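Local coordinates for putative oxidoreductase (Thermus thermophilus, PDB 2ISM), which is a putative oxidoreductase of the beta-propeller class, built from six four-stranded antiparallel sheets and carrying a bound calcium ion, at residues W34-L39 / L317-V322; G79-P84 / G138-G143; D145-V150 / I171-P176; P182-L187 / E195-G200. All blocks are in the same frame, centred on the assembly; numbering follows the deposited sequence.

Interaction 1: W34-L39 / L317-V322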
# COMPACT_ATOMS: atom_id res chain seq x y z
N TRP B 34 -0.20 -11.29 -20.95
CA TRP B 34 -1.25 -11.95 -20.18
C TRP B 34 -0.98 -12.14 -18.69
O TRP B 34 -1.91 -12.07 -17.88
CB TRP B 34 -1.52 -13.32 -20.80
CG TRP B 34 -2.97 -13.66 -20.94
CD1 TRP B 34 -3.79 -13.38 -22.00
CD2 TRP B 34 -3.77 -14.37 -19.99
NE1 TRP B 34 -5.05 -13.87 -21.76
CE2 TRP B 34 -5.07 -14.48 -20.53
CE3 TRP B 34 -3.52 -14.92 -18.72
CZ2 TRP B 34 -6.12 -15.12 -19.86
CZ3 TRP B 34 -4.56 -15.56 -18.05
CH2 TRP B 34 -5.84 -15.66 -18.62
N ALA B 35 0.27 -12.40 -18.34
CA ALA B 35 0.65 -12.64 -16.95
C ALA B 35 2.08 -12.22 -16.67
O ALA B 35 2.92 -12.18 -17.58
CB ALA B 35 0.48 -14.12 -16.62
N LEU B 36 2.35 -11.92 -15.41
CA LEU B 36 3.67 -11.50 -14.95
C LEU B 36 4.17 -12.44 -13.87
O LEU B 36 3.38 -13.00 -13.11
CB LEU B 36 3.62 -10.08 -14.36
CG LEU B 36 3.17 -8.94 -15.28
CD1 LEU B 36 3.10 -7.65 -14.47
CD2 LEU B 36 4.15 -8.81 -16.43
N ALA B 37 5.49 -12.60 -13.80
CA ALA B 37 6.13 -13.43 -12.79
C ALA B 37 7.37 -12.66 -12.37
O ALA B 37 8.16 -12.23 -13.21
CB ALA B 37 6.53 -14.79 -13.37
N PHE B 38 7.54 -12.48 -11.06
CA PHE B 38 8.68 -11.74 -10.54
C PHE B 38 9.77 -12.68 -10.05
O PHE B 38 9.56 -13.45 -9.12
CB PHE B 38 8.21 -10.82 -9.41
CG PHE B 38 7.15 -9.83 -9.83
CD1 PHE B 38 7.51 -8.62 -10.40
CD2 PHE B 38 5.80 -10.13 -9.68
CE1 PHE B 38 6.53 -7.71 -10.83
CE2 PHE B 38 4.82 -9.24 -10.11
CZ PHE B 38 5.19 -8.02 -10.68
N LEU B 39 10.93 -12.62 -10.70
CA LEU B 39 12.05 -13.47 -10.32
C LEU B 39 12.71 -12.93 -9.06
O LEU B 39 12.81 -11.72 -8.88
CB LEU B 39 13.08 -13.51 -11.45
CG LEU B 39 12.62 -14.16 -12.76
CD1 LEU B 39 13.65 -13.93 -13.85
CD2 LEU B 39 12.37 -15.64 -12.54
N LEU B 317 -7.12 -3.17 -19.73
CA LEU B 317 -6.18 -3.67 -18.72
C LEU B 317 -6.42 -5.11 -18.28
O LEU B 317 -7.49 -5.44 -17.76
CB LEU B 317 -6.34 -2.88 -17.41
CG LEU B 317 -6.21 -1.35 -17.54
CD1 LEU B 317 -6.24 -0.71 -16.16
CD2 LEU B 317 -4.91 -0.99 -18.26
N ARG B 318 -5.42 -5.97 -18.47
CA ARG B 318 -5.57 -7.38 -18.12
C ARG B 318 -4.92 -8.07 -16.92
O ARG B 318 -5.60 -8.78 -16.17
CB ARG B 318 -5.01 -8.13 -19.34
CG ARG B 318 -5.35 -9.62 -19.36
CD ARG B 318 -4.89 -10.27 -20.66
NE ARG B 318 -5.76 -9.97 -21.80
CZ ARG B 318 -6.93 -10.56 -22.02
NH1 ARG B 318 -7.38 -11.48 -21.19
NH2 ARG B 318 -7.64 -10.25 -23.10
N GLU B 319 -3.62 -7.88 -16.74
CA GLU B 319 -2.91 -8.50 -15.62
C GLU B 319 -2.79 -7.43 -14.54
O GLU B 319 -2.74 -6.24 -14.83
CB GLU B 319 -1.51 -9.00 -16.01
CG GLU B 319 -0.58 -9.32 -14.82
CD GLU B 319 -1.00 -10.55 -14.03
OE1 GLU B 319 -2.15 -10.59 -13.55
OE2 GLU B 319 -0.18 -11.49 -13.89
N VAL B 320 -2.76 -7.87 -13.29
CA VAL B 320 -2.59 -6.97 -12.15
C VAL B 320 -2.05 -7.80 -10.99
O VAL B 320 -2.68 -8.76 -10.54
CB VAL B 320 -3.92 -6.27 -11.75
CG1 VAL B 320 -5.04 -7.27 -11.60
CG2 VAL B 320 -3.73 -5.49 -10.45
N GLN B 321 -0.86 -7.43 -10.52
CA GLN B 321 -0.21 -8.14 -9.43
C GLN B 321 0.63 -7.20 -8.58
O GLN B 321 1.18 -6.22 -9.08
CB GLN B 321 0.73 -9.22 -9.95
CG GLN B 321 0.08 -10.52 -10.36
CD GLN B 321 1.07 -11.66 -10.31
OE1 GLN B 321 1.44 -12.13 -9.24
NE2 GLN B 321 1.51 -12.11 -11.48
N VAL B 322 0.74 -7.53 -7.30
CA VAL B 322 1.55 -6.73 -6.39
C VAL B 322 2.97 -7.27 -6.53
O VAL B 322 3.19 -8.47 -6.41
CB VAL B 322 1.09 -6.89 -4.93
CG1 VAL B 322 1.95 -6.03 -4.02
CG2 VAL B 322 -0.37 -6.49 -4.81

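Interaction 2: G79-P84 / G138-G143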
# COMPACT_ATOMS: atom_id res chain seq x y z
N GLY B 79 -1.54 -18.09 -18.66
CA GLY B 79 -1.23 -17.88 -17.25
C GLY B 79 0.23 -18.25 -17.10
O GLY B 79 0.78 -19.01 -17.90
N LEU B 80 0.86 -17.71 -16.05
CA LEU B 80 2.28 -17.97 -15.78
C LEU B 80 2.51 -17.90 -14.27
O LEU B 80 1.98 -17.01 -13.61
CB LEU B 80 3.13 -16.91 -16.49
CG LEU B 80 4.65 -17.09 -16.57
CD1 LEU B 80 4.98 -18.18 -17.58
CD2 LEU B 80 5.28 -15.77 -17.00
N ALA B 81 3.29 -18.82 -13.73
CA ALA B 81 3.58 -18.80 -12.29
C ALA B 81 4.83 -19.58 -11.94
O ALA B 81 5.06 -20.67 -12.46
CB ALA B 81 2.39 -19.34 -11.50
N LEU B 82 5.65 -19.02 -11.05
CA LEU B 82 6.88 -19.69 -10.63
C LEU B 82 6.55 -20.72 -9.56
O LEU B 82 5.60 -20.55 -8.79
CB LEU B 82 7.88 -18.67 -10.06
CG LEU B 82 8.27 -17.46 -10.90
CD1 LEU B 82 9.22 -16.58 -10.09
CD2 LEU B 82 8.93 -17.90 -12.19
N HIS B 83 7.34 -21.79 -9.51
CA HIS B 83 7.16 -22.83 -8.50
C HIS B 83 7.31 -22.13 -7.14
O HIS B 83 8.12 -21.23 -7.00
CB HIS B 83 8.23 -23.91 -8.66
CG HIS B 83 8.05 -25.10 -7.77
ND1 HIS B 83 8.19 -25.03 -6.40
CD2 HIS B 83 7.72 -26.38 -8.05
CE1 HIS B 83 7.97 -26.22 -5.88
NE2 HIS B 83 7.68 -27.06 -6.86
N PRO B 84 6.51 -22.54 -6.14
CA PRO B 84 6.60 -21.92 -4.81
C PRO B 84 8.01 -21.89 -4.22
O PRO B 84 8.36 -20.96 -3.48
CB PRO B 84 5.64 -22.76 -3.97
CG PRO B 84 4.59 -23.12 -4.96
CD PRO B 84 5.41 -23.51 -6.18
N GLY B 138 -7.53 -19.73 -18.21
CA GLY B 138 -6.09 -19.52 -18.30
C GLY B 138 -5.27 -18.93 -17.17
O GLY B 138 -4.04 -18.95 -17.25
N ARG B 139 -5.91 -18.43 -16.12
CA ARG B 139 -5.17 -17.84 -15.01
C ARG B 139 -4.67 -18.93 -14.06
O ARG B 139 -5.42 -19.82 -13.67
CB ARG B 139 -6.07 -16.85 -14.24
CG ARG B 139 -5.35 -16.05 -13.16
CD ARG B 139 -4.33 -15.09 -13.77
NE ARG B 139 -4.95 -14.14 -14.69
CZ ARG B 139 -4.27 -13.35 -15.51
NH1 ARG B 139 -2.95 -13.39 -15.52
NH2 ARG B 139 -4.90 -12.52 -16.34
N ILE B 140 -3.39 -18.88 -13.71
CA ILE B 140 -2.84 -19.86 -12.79
C ILE B 140 -2.03 -19.15 -11.73
O ILE B 140 -1.44 -18.10 -11.99
CB ILE B 140 -1.94 -20.91 -13.49
CG1 ILE B 140 -0.68 -20.25 -14.08
CG2 ILE B 140 -2.72 -21.63 -14.57
CD1 ILE B 140 0.36 -21.25 -14.60
N ALA B 141 -1.99 -19.72 -10.53
CA ALA B 141 -1.25 -19.12 -9.44
C ALA B 141 -1.18 -20.08 -8.27
O ALA B 141 -2.08 -20.89 -8.06
CB ALA B 141 -1.92 -17.82 -9.00
N PHE B 142 -0.10 -19.97 -7.51
CA PHE B 142 0.08 -20.81 -6.33
C PHE B 142 -0.47 -20.05 -5.14
O PHE B 142 -0.13 -18.88 -4.92
CB PHE B 142 1.56 -21.13 -6.16
CG PHE B 142 2.08 -22.13 -7.16
CD1 PHE B 142 1.92 -23.50 -6.95
CD2 PHE B 142 2.67 -21.70 -8.35
CE1 PHE B 142 2.35 -24.43 -7.90
CE2 PHE B 142 3.10 -22.62 -9.31
CZ PHE B 142 2.94 -23.99 -9.08
N GLY B 143 -1.35 -20.69 -4.38
CA GLY B 143 -1.95 -20.03 -3.24
C GLY B 143 -1.16 -20.13 -1.95
O GLY B 143 -0.06 -20.70 -1.93
O HOH W 1 -1.22 -16.66 -14.23

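Interaction 3: D145-V150 / I171-P176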
# COMPACT_ATOMS: atom_id res chain seq x y z
N ASP B 145 -1.55 -21.97 0.43
CA ASP B 145 -1.41 -23.36 0.81
C ASP B 145 -0.35 -24.08 -0.03
O ASP B 145 -0.12 -25.27 0.14
CB ASP B 145 -2.75 -24.09 0.68
CG ASP B 145 -3.37 -23.95 -0.71
OD1 ASP B 145 -2.68 -23.46 -1.63
OD2 ASP B 145 -4.54 -24.33 -0.87
N GLY B 146 0.29 -23.34 -0.93
CA GLY B 146 1.33 -23.92 -1.77
C GLY B 146 0.80 -24.76 -2.92
O GLY B 146 1.57 -25.42 -3.61
N MET B 147 -0.51 -24.73 -3.14
CA MET B 147 -1.11 -25.51 -4.21
C MET B 147 -1.31 -24.68 -5.47
O MET B 147 -1.41 -23.46 -5.41
CB MET B 147 -2.45 -26.10 -3.75
CG MET B 147 -2.31 -26.96 -2.49
SD MET B 147 -1.23 -28.38 -2.76
CE MET B 147 -2.23 -29.66 -2.23
N LEU B 148 -1.38 -25.36 -6.61
CA LEU B 148 -1.56 -24.70 -7.90
C LEU B 148 -3.04 -24.57 -8.27
O LEU B 148 -3.73 -25.57 -8.44
CB LEU B 148 -0.83 -25.47 -9.00
CG LEU B 148 -1.03 -24.94 -10.42
CD1 LEU B 148 -0.56 -23.50 -10.52
CD2 LEU B 148 -0.27 -25.83 -11.41
N TYR B 149 -3.50 -23.33 -8.41
CA TYR B 149 -4.89 -23.06 -8.77
C TYR B 149 -4.93 -22.70 -10.25
O TYR B 149 -4.10 -21.93 -10.73
CB TYR B 149 -5.44 -21.92 -7.93
CG TYR B 149 -5.67 -22.30 -6.48
CD1 TYR B 149 -6.97 -22.47 -5.99
CD2 TYR B 149 -4.60 -22.49 -5.61
CE1 TYR B 149 -7.19 -22.82 -4.65
CE2 TYR B 149 -4.81 -22.84 -4.27
CZ TYR B 149 -6.11 -23.00 -3.80
OH TYR B 149 -6.34 -23.33 -2.48
N VAL B 150 -5.92 -23.26 -10.96
CA VAL B 150 -6.06 -23.05 -12.40
C VAL B 150 -7.50 -22.71 -12.79
O VAL B 150 -8.42 -23.44 -12.43
CB VAL B 150 -5.68 -24.35 -13.16
CG1 VAL B 150 -5.67 -24.10 -14.66
CG2 VAL B 150 -4.33 -24.86 -12.66
N ILE B 171 -12.40 -24.12 -11.49
CA ILE B 171 -11.20 -23.60 -10.86
C ILE B 171 -10.66 -24.92 -10.33
O ILE B 171 -11.35 -25.63 -9.59
CB ILE B 171 -11.46 -22.62 -9.70
CG1 ILE B 171 -11.90 -21.26 -10.25
CG2 ILE B 171 -10.18 -22.43 -8.90
CD1 ILE B 171 -12.10 -20.19 -9.18
N LEU B 172 -9.45 -25.27 -10.75
CA LEU B 172 -8.84 -26.52 -10.33
C LEU B 172 -7.76 -26.25 -9.30
O LEU B 172 -7.22 -25.15 -9.23
CB LEU B 172 -8.21 -27.21 -11.55
CG LEU B 172 -9.05 -27.24 -12.83
CD1 LEU B 172 -8.22 -27.79 -13.99
CD2 LEU B 172 -10.30 -28.07 -12.62
N ARG B 173 -7.46 -27.26 -8.48
CA ARG B 173 -6.41 -27.13 -7.48
C ARG B 173 -5.56 -28.39 -7.51
O ARG B 173 -6.05 -29.50 -7.31
CB ARG B 173 -6.98 -26.93 -6.08
CG ARG B 173 -5.90 -26.53 -5.08
CD ARG B 173 -6.45 -26.34 -3.69
NE ARG B 173 -6.93 -27.59 -3.13
CZ ARG B 173 -6.92 -27.88 -1.83
NH1 ARG B 173 -6.44 -27.00 -0.97
NH2 ARG B 173 -7.38 -29.04 -1.40
N LEU B 174 -4.27 -28.20 -7.76
CA LEU B 174 -3.34 -29.32 -7.87
C LEU B 174 -2.11 -29.12 -6.98
O LEU B 174 -1.88 -28.04 -6.46
CB LEU B 174 -2.86 -29.42 -9.31
CG LEU B 174 -3.85 -29.16 -10.46
CD1 LEU B 174 -3.07 -29.03 -11.76
CD2 LEU B 174 -4.87 -30.29 -10.55
N THR B 175 -1.33 -30.18 -6.83
CA THR B 175 -0.09 -30.07 -6.07
C THR B 175 0.85 -29.55 -7.16
O THR B 175 0.51 -29.59 -8.35
CB THR B 175 0.44 -31.44 -5.61
OG1 THR B 175 0.77 -32.23 -6.76
CG2 THR B 175 -0.60 -32.16 -4.77
N PRO B 176 2.02 -29.03 -6.79
CA PRO B 176 2.94 -28.53 -7.81
C PRO B 176 3.35 -29.60 -8.82
O PRO B 176 3.81 -29.28 -9.91
CB PRO B 176 4.12 -28.03 -6.99
CG PRO B 176 3.45 -27.54 -5.73
CD PRO B 176 2.49 -28.68 -5.44

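Interaction 4: P182-L187 / E195-G200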
# COMPACT_ATOMS: atom_id res chain seq x y z
N PRO B 182 -4.60 -32.76 -2.16
CA PRO B 182 -5.27 -33.50 -1.08
C PRO B 182 -6.30 -32.60 -0.41
O PRO B 182 -6.08 -31.40 -0.24
CB PRO B 182 -4.12 -33.89 -0.15
CG PRO B 182 -3.07 -32.85 -0.42
CD PRO B 182 -3.15 -32.68 -1.92
N GLY B 183 -7.43 -33.19 -0.04
CA GLY B 183 -8.47 -32.40 0.59
C GLY B 183 -9.42 -31.76 -0.41
O GLY B 183 -10.34 -31.05 -0.01
N ASN B 184 -9.20 -31.99 -1.71
CA ASN B 184 -10.10 -31.43 -2.71
C ASN B 184 -11.52 -31.94 -2.43
O ASN B 184 -11.71 -33.08 -2.00
CB ASN B 184 -9.66 -31.81 -4.13
CG ASN B 184 -8.77 -30.75 -4.78
OD1 ASN B 184 -8.41 -30.86 -5.95
ND2 ASN B 184 -8.43 -29.71 -4.02
N PRO B 185 -12.53 -31.11 -2.70
CA PRO B 185 -13.96 -31.40 -2.48
C PRO B 185 -14.60 -32.63 -3.13
O PRO B 185 -15.54 -33.19 -2.57
CB PRO B 185 -14.64 -30.11 -2.92
CG PRO B 185 -13.75 -29.64 -4.04
CD PRO B 185 -12.38 -29.84 -3.43
N PHE B 186 -14.11 -33.05 -4.29
CA PHE B 186 -14.72 -34.18 -4.99
C PHE B 186 -13.82 -35.38 -5.16
O PHE B 186 -14.02 -36.21 -6.05
CB PHE B 186 -15.22 -33.70 -6.35
CG PHE B 186 -16.12 -32.49 -6.27
CD1 PHE B 186 -17.39 -32.59 -5.72
CD2 PHE B 186 -15.68 -31.25 -6.72
CE1 PHE B 186 -18.21 -31.47 -5.60
CE2 PHE B 186 -16.49 -30.12 -6.61
CZ PHE B 186 -17.76 -30.23 -6.05
N LEU B 187 -12.82 -35.49 -4.28
CA LEU B 187 -11.86 -36.57 -4.32
C LEU B 187 -12.45 -37.98 -4.31
O LEU B 187 -11.93 -38.88 -4.98
CB LEU B 187 -10.87 -36.41 -3.16
CG LEU B 187 -9.38 -36.34 -3.51
CD1 LEU B 187 -9.17 -35.63 -4.84
CD2 LEU B 187 -8.65 -35.64 -2.38
N GLU B 195 -9.52 -33.11 -9.73
CA GLU B 195 -8.80 -31.83 -9.76
C GLU B 195 -9.71 -30.64 -9.47
O GLU B 195 -9.23 -29.56 -9.12
CB GLU B 195 -8.14 -31.62 -11.13
CG GLU B 195 -7.15 -32.72 -11.53
CD GLU B 195 -7.81 -33.88 -12.25
OE1 GLU B 195 -9.06 -33.99 -12.20
OE2 GLU B 195 -7.08 -34.68 -12.88
N VAL B 196 -11.02 -30.82 -9.61
CA VAL B 196 -11.97 -29.72 -9.40
C VAL B 196 -12.06 -29.15 -7.99
O VAL B 196 -12.27 -29.88 -7.02
CB VAL B 196 -13.39 -30.13 -9.84
CG1 VAL B 196 -14.39 -29.03 -9.49
CG2 VAL B 196 -13.41 -30.39 -11.33
N TYR B 197 -11.90 -27.83 -7.90
CA TYR B 197 -11.98 -27.13 -6.63
C TYR B 197 -13.34 -26.44 -6.55
O TYR B 197 -14.02 -26.52 -5.52
CB TYR B 197 -10.86 -26.09 -6.52
CG TYR B 197 -10.73 -25.46 -5.15
CD1 TYR B 197 -10.26 -26.21 -4.07
CD2 TYR B 197 -11.04 -24.12 -4.95
CE1 TYR B 197 -10.10 -25.62 -2.81
CE2 TYR B 197 -10.89 -23.53 -3.70
CZ TYR B 197 -10.42 -24.28 -2.64
OH TYR B 197 -10.24 -23.69 -1.41
N SER B 198 -13.73 -25.76 -7.63
CA SER B 198 -15.03 -25.09 -7.70
C SER B 198 -15.58 -25.21 -9.12
O SER B 198 -14.82 -25.39 -10.07
CB SER B 198 -14.94 -23.62 -7.28
OG SER B 198 -14.14 -22.85 -8.16
N LEU B 199 -16.89 -25.12 -9.28
CA LEU B 199 -17.50 -25.25 -10.60
C LEU B 199 -18.54 -24.17 -10.86
O LEU B 199 -18.76 -23.30 -10.02
CB LEU B 199 -18.16 -26.63 -10.75
CG LEU B 199 -19.38 -26.93 -9.86
CD1 LEU B 199 -20.18 -28.06 -10.47
CD2 LEU B 199 -18.93 -27.27 -8.44
N GLY B 200 -19.18 -24.22 -12.02
CA GLY B 200 -20.18 -23.23 -12.36
C GLY B 200 -19.61 -21.89 -12.77
O GLY B 200 -20.20 -20.84 -12.50
O HOH W 2 -12.16 -32.43 -6.20

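Interaction 1: W34-L39 / L317-V322
Glu319 spans the contact with its side chain, CB and OE2 meeting the backbone of 34-39 and CG the side chain of Leu36. Its CB lies 3.6 Å from Trp34 O. CG, directed there by an extended first torsion (chi1 165°), meets CG of Leu36 at 3.8 Å. A bend at chi2 then brings the carboxylate to the facing backbone, where OE2 accepts from Leu36 N through its anti lone pair (3.0 Å, 156° at the hydrogen). Gln321 NE2 approaches the same oxygen at 3.0 Å from above the carboxylate plane, so two donors grip OE2; that amide nitrogen also makes a weak bond to Leu36 O. The other oxygen, OE1, takes the NH of Val320 and, from strand 270-276, Asn272 ND2, which fixes the rotation of the carboxylate. At the start of the contact Arg318 CD sits 3.8 Å from the centroid of the five-membered ring of Trp34, a CH-pi contact over the face, while the guanidinium is held by Ser333 and Asp336. The two strands run 20° from parallel and belong to different four-stranded sheets; strand 44-48 pairs with 33-38, and Tyr329 and Thr331 of strand 328-332 pack on Leu36.

Interaction 2: G79-P84 / G138-G143
Pro84 sets its CG-CD edge on one face of the Phe142 ring, the two side chains crossing at about a right angle, and this is the tightest side-chain packing between the two segments. Pro84 CD stands 3.5 Å from the ring centroid and 10° off the normal, a CH-pi contact centred on the face, while Pro84 CG comes within 3.4 Å of Phe142 CD1. With CG of Phe142 beside its backbone N (chi1 -73°), the ring leans across to segment 79-84, and its CD2 also reaches 3.2 Å from Leu82 O. Ala81 CB fills the next position, touching Phe142 CD2 at 3.9 Å and the Ile140 side chain. Ile140 places CG1 in the crowded position between its N and carbonyl carbon, which brings it to 3.6 Å from Leu80 N. At the buried end the chains close up again, since Gly79 has no side chain to hold Gly138 and Arg139 off.

Between these places the backbones stand apart, with no direct hydrogen bond from one segment to the other. A water bridges them, accepting from Leu80 N at 3.0 Å and donating to Ile140 O at 2.7 Å. Pro84, though tightly seated, is itself exposed to solvent. Two nearly parallel strands (19°) from successive antiparallel sheets, joined by side chains and a water instead of a backbone ladder, are what a beta-propeller presents where the inner strands of adjacent blades meet.

Interaction 3: D145-V150 / I171-P176
Arg173 and Tyr149 lie side by side across the strand pair, pointing the same way and converging on Asp145. The aliphatic part of the arginine covers one face of the phenol ring: Arg173 CG is 3.9 Å from the Tyr149 centroid, a CH-pi contact displaced toward the rim. A bend at chi3 (66°) then carries the guanidinium past the hydroxyl, and its NH1, with the acceptor close to the guanidinium plane, makes a rather long salt bridge of 3.3 Å to Asp145 OD2. The same oxygen receives Tyr149 OH at 2.6 Å; the two donors approach it from opposite faces of the carboxylate plane.

The carboxylate is held in turn by its own loop. Asp145 OD1 accepts from Met147 N at 2.9 Å, closing an Asx turn just before the strand. Behind this shell stands the antiparallel ladder, in which Leu148 with Leu174 and Val150 with Leu172 form hydrogen-bonded pairs (Leu148 N to Leu174 O, 2.7 Å) flanking the non-hydrogen-bonded pair of Tyr149 and Arg173. That close pairing sets the ring beside the arginine, whereas Leu148, Val150, Leu172 and Leu174 meet on the other face of the sheet. Farther out, Trp209 and Tyr197 make edge-to-face contacts with Tyr149.

Two donors on one oxygen, one of them cationic, should favour the ionised form of Asp145 and fasten the turn before 148-150 to the neighbouring strand.

Interaction 4: P182-L187 / E195-G200
Phe186 turns its ring toward strand 196-199 and crosses Val196 obliquely, Phe186 CE2 lying 3.7 Å from Val196 CG1. Val196 O meets the same ring at its edge, near the ring plane. With CG of Phe186 beside its backbone N (chi1 -53°), the ring extends along the strand as far as Leu199, the two side chains crossing at about a right angle; Phe186 CZ and Leu199 CD2 are 4.0 Å apart. On one face the ring is covered by its own neighbour Pro185, through CB.

Pro185 also points to the strand, placing CG 3.3 Å from Val196 O and CD 4.3 Å from Tyr197 CD1. Beside it, Asn184 crosses Tyr197 at about a right angle, with the amide and ring planes 55° apart. Asn184 to Leu187 form a type I turn, which presents Pro185 and Phe186 together. The strand they meet carries a classic beta bulge, Tyr197 and Ser198 both facing Ile171, and the chain turns a corner at Tyr197.

Apolar side chains, packed on one another and on backbone carbonyls, carry much of the contact, with Asn184 adding to it, and no hydrogen bond runs directly between the segments. A single water supplies the polar link: it accepts from Phe186 N (2.8 Å) and donates to Val196 O (2.7 Å). Between these segments the loop thus appears to be held mainly by van der Waals packing, with the water giving two backbone groups a partner.

From the N terminus, strand 33-38 meets strand 317-322 of another sheet only near the end of the chain, so interaction 1 closes a long loop that encloses the other three contacts. Within it interactions 2, 3 and 4 follow in series without crossing, each closing a shorter loop than the one before. Interactions 1 and 2 each join different sheets of the propeller and touch each other through Arg139, whose NH1 bonds to Trp34 O. Interactions 2, 3 and 4 all reach the sheet of strands 140-142, 148-151, 170-174 and 196-199: interaction 2 at its first strand, interaction 3 between its middle pair, interaction 4 at its last.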